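Local structure of P450 epoxidase (Sorangium cellulosum, 1Q5D) at residues S159-V164 against N223-M228. The protein is a bacterial cytochrome P450, a mainly helical haem protein that holds its haem in a pocket within the fold. Residues are numbered along the deposited sequence; the frame is centred on the assembly and turned at random.
Sequences SALLKV and NDVLTM
Lys163 and Asp224 run past each other in opposite directions, so that the bent end of the lysine brings NZ 3.1 Å from Asp224 OD1 in a salt bridge that uses the anti lone pair of that oxygen. Lys163 reaches across from a Schellman motif closing helix 154-161, while Asp224 is the N-cap of helix 225-234. Asp224 folds its carboxylate back over the first helical turn, a chi1 of 180° placing CG beside the carbonyl carbon. There OD2 takes Thr227 N at 2.9 Å, from above the carboxylate plane, and Thr227 OG1 from the opposite face; Arg216 of helix 195-218 adds a second salt bridge. Deeper in, two leucines cross obliquely, Leu162 CD1 lying 4.0 Å from Leu226 CG, and Val248 of helix 241-255 touches both. Leu161 CD1 meets Val225 CG2 at 3.7 Å, with the haem about 5 Å from the leucine side chain. Between the polar and apolar layers, two waters link Leu161 O to the start of helix 225-234, one accepting from Leu226 N, the other from Val225 N. The two helix ends thus meet partly through water, partly directly, and the carboxylate, shared by lysine, arginine and first-turn donors, is probably kept ionised.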
ATOM      1  N   SER A 159     -12.966  -7.368  -3.742  1.00 29.24           N
ATOM      2  CA  SER A 159     -14.008  -8.401  -3.691  1.00 32.01           C
ATOM      3  C   SER A 159     -14.767  -8.530  -5.011  1.00 32.16           C
ATOM      4  O   SER A 159     -15.170  -9.625  -5.398  1.00 33.57           O
ATOM      5  CB  SER A 159     -14.996  -8.111  -2.577  1.00 33.03           C
ATOM      6  OG  SER A 159     -14.484  -8.574  -1.343  1.00 36.55           O
ATOM      7  N   ALA A 160     -14.979  -7.407  -5.682  1.00 32.51           N
ATOM      8  CA  ALA A 160     -15.568  -7.420  -7.018  1.00 33.23           C
ATOM      9  C   ALA A 160     -14.645  -8.159  -7.986  1.00 33.99           C
ATOM     10  O   ALA A 160     -15.099  -8.978  -8.789  1.00 33.16           O
ATOM     11  CB  ALA A 160     -15.835  -5.993  -7.493  1.00 33.58           C
ATOM     12  N   LEU A 161     -13.338  -7.891  -7.901  1.00 34.78           N
ATOM     13  CA  LEU A 161     -12.371  -8.563  -8.767  1.00 34.74           C
ATOM     14  C   LEU A 161     -12.333 -10.072  -8.486  1.00 34.48           C
ATOM     15  O   LEU A 161     -12.094 -10.891  -9.392  1.00 32.83           O
ATOM     16  CB  LEU A 161     -10.983  -7.942  -8.573  1.00 36.19           C
ATOM     17  CG  LEU A 161      -9.776  -8.600  -9.251  1.00 37.34           C
ATOM     18  CD1 LEU A 161      -9.751  -8.297 -10.754  1.00 37.63           C
ATOM     19  CD2 LEU A 161      -8.477  -8.152  -8.589  1.00 37.62           C
ATOM     20  N   LEU A 162     -12.568 -10.424  -7.224  1.00 33.63           N
ATOM     21  CA  LEU A 162     -12.552 -11.809  -6.772  1.00 34.22           C
ATOM     22  C   LEU A 162     -13.944 -12.457  -6.847  1.00 34.72           C
ATOM     23  O   LEU A 162     -14.088 -13.645  -6.568  1.00 33.33           O
ATOM     24  CB  LEU A 162     -12.067 -11.874  -5.320  1.00 33.97           C
ATOM     25  CG  LEU A 162     -10.602 -12.168  -4.976  1.00 34.57           C
ATOM     26  CD1 LEU A 162      -9.592 -11.949  -6.101  1.00 33.83           C
ATOM     27  CD2 LEU A 162     -10.196 -11.432  -3.680  1.00 34.26           C
ATOM     28  N   LYS A 163     -14.949 -11.659  -7.201  1.00 35.56           N
ATOM     29  CA  LYS A 163     -16.340 -12.090  -7.250  1.00 36.66           C
ATOM     30  C   LYS A 163     -16.790 -12.652  -5.903  1.00 37.49           C
ATOM     31  O   LYS A 163     -17.346 -13.750  -5.809  1.00 38.53           O
ATOM     32  CB  LYS A 163     -16.573 -13.059  -8.419  1.00 36.77           C
ATOM     33  CG  LYS A 163     -16.245 -12.412  -9.775  1.00 37.19           C
ATOM     34  CD  LYS A 163     -16.939 -13.118 -10.935  1.00 37.81           C
ATOM     35  CE  LYS A 163     -16.717 -12.374 -12.255  1.00 37.76           C
ATOM     36  NZ  LYS A 163     -15.274 -12.261 -12.609  1.00 37.26           N
ATOM     37  N   VAL A 164     -16.526 -11.876  -4.854  1.00 37.52           N
ATOM     38  CA  VAL A 164     -16.978 -12.190  -3.506  1.00 37.97           C
ATOM     39  C   VAL A 164     -18.128 -11.244  -3.182  1.00 38.66           C
ATOM     40  O   VAL A 164     -18.062 -10.070  -3.497  1.00 39.11           O
ATOM     41  CB  VAL A 164     -15.822 -12.013  -2.484  1.00 37.54           C
ATOM     42  CG1 VAL A 164     -16.304 -12.188  -1.052  1.00 37.87           C
ATOM     43  CG2 VAL A 164     -14.703 -12.968  -2.780  1.00 37.34           C
ATOM     44  N   ASN A 223     -13.629 -15.622 -17.699  1.00 43.42           N
ATOM     45  CA  ASN A 223     -12.960 -14.326 -17.522  1.00 43.56           C
ATOM     46  C   ASN A 223     -12.883 -13.970 -16.048  1.00 42.08           C
ATOM     47  O   ASN A 223     -13.376 -12.924 -15.623  1.00 42.55           O
ATOM     48  CB  ASN A 223     -13.680 -13.203 -18.284  1.00 45.17           C
ATOM     49  CG  ASN A 223     -14.011 -13.582 -19.719  1.00 47.06           C
ATOM     50  OD1 ASN A 223     -13.139 -13.996 -20.487  1.00 47.38           O
ATOM     51  ND2 ASN A 223     -15.286 -13.449 -20.087  1.00 48.17           N
ATOM     52  N   ASP A 224     -12.274 -14.855 -15.270  1.00 40.09           N
ATOM     53  CA  ASP A 224     -12.304 -14.727 -13.821  1.00 37.51           C
ATOM     54  C   ASP A 224     -10.922 -14.995 -13.263  1.00 35.93           C
ATOM     55  O   ASP A 224     -10.297 -15.997 -13.599  1.00 36.70           O
ATOM     56  CB  ASP A 224     -13.329 -15.709 -13.246  1.00 37.18           C
ATOM     57  CG  ASP A 224     -13.416 -15.642 -11.736  1.00 36.16           C
ATOM     58  OD1 ASP A 224     -13.832 -14.590 -11.217  1.00 36.73           O
ATOM     59  OD2 ASP A 224     -13.091 -16.587 -10.997  1.00 36.10           O
ATOM     60  N   VAL A 225     -10.427 -14.089 -12.426  1.00 35.86           N
ATOM     61  CA  VAL A 225      -9.046 -14.167 -11.958  1.00 33.52           C
ATOM     62  C   VAL A 225      -8.818 -15.412 -11.124  1.00 32.69           C
ATOM     63  O   VAL A 225      -7.877 -16.188 -11.372  1.00 32.27           O
ATOM     64  CB  VAL A 225      -8.647 -12.933 -11.094  1.00 34.76           C
ATOM     65  CG1 VAL A 225      -7.262 -13.139 -10.482  1.00 35.84           C
ATOM     66  CG2 VAL A 225      -8.685 -11.680 -11.916  1.00 35.46           C
ATOM     67  N   LEU A 226      -9.678 -15.603 -10.130  1.00 31.65           N
ATOM     68  CA  LEU A 226      -9.575 -16.783  -9.258  1.00 30.86           C
ATOM     69  C   LEU A 226      -9.689 -18.092 -10.033  1.00 29.84           C
ATOM     70  O   LEU A 226      -8.879 -19.004  -9.850  1.00 30.76           O
ATOM     71  CB  LEU A 226     -10.612 -16.734  -8.139  1.00 29.67           C
ATOM     72  CG  LEU A 226     -10.314 -15.807  -6.958  1.00 30.71           C
ATOM     73  CD1 LEU A 226     -11.331 -16.050  -5.842  1.00 30.23           C
ATOM     74  CD2 LEU A 226      -8.869 -15.994  -6.423  1.00 28.53           C
ATOM     75  N   THR A 227     -10.688 -18.197 -10.902  1.00 30.49           N
ATOM     76  CA  THR A 227     -10.802 -19.399 -11.731  1.00 30.64           C
ATOM     77  C   THR A 227      -9.503 -19.638 -12.489  1.00 30.77           C
ATOM     78  O   THR A 227      -9.002 -20.764 -12.564  1.00 30.94           O
ATOM     79  CB  THR A 227     -11.966 -19.263 -12.728  1.00 30.71           C
ATOM     80  OG1 THR A 227     -13.203 -19.276 -12.016  1.00 31.57           O
ATOM     81  CG2 THR A 227     -12.066 -20.495 -13.642  1.00 30.71           C
ATOM     82  N   MET A 228      -8.961 -18.567 -13.063  1.00 32.15           N
ATOM     83  CA  MET A 228      -7.706 -18.666 -13.809  1.00 33.62           C
ATOM     84  C   MET A 228      -6.584 -19.211 -12.926  1.00 32.93           C
ATOM     85  O   MET A 228      -5.848 -20.123 -13.330  1.00 33.14           O
ATOM     86  CB  MET A 228      -7.319 -17.298 -14.399  1.00 36.27           C
ATOM     87  CG  MET A 228      -6.044 -17.331 -15.235  1.00 39.48           C
ATOM     88  SD  MET A 228      -4.561 -17.148 -14.211  1.00 42.64           S
ATOM     89  CE  MET A 228      -4.836 -15.450 -13.581  1.00 41.39           C
TER
HETATM   90  O   HOH W   1     -12.247 -13.888  -9.494  1.00 31.45           O
HETATM   91  O   HOH W   2     -12.160 -11.631 -11.944  1.00 34.19           O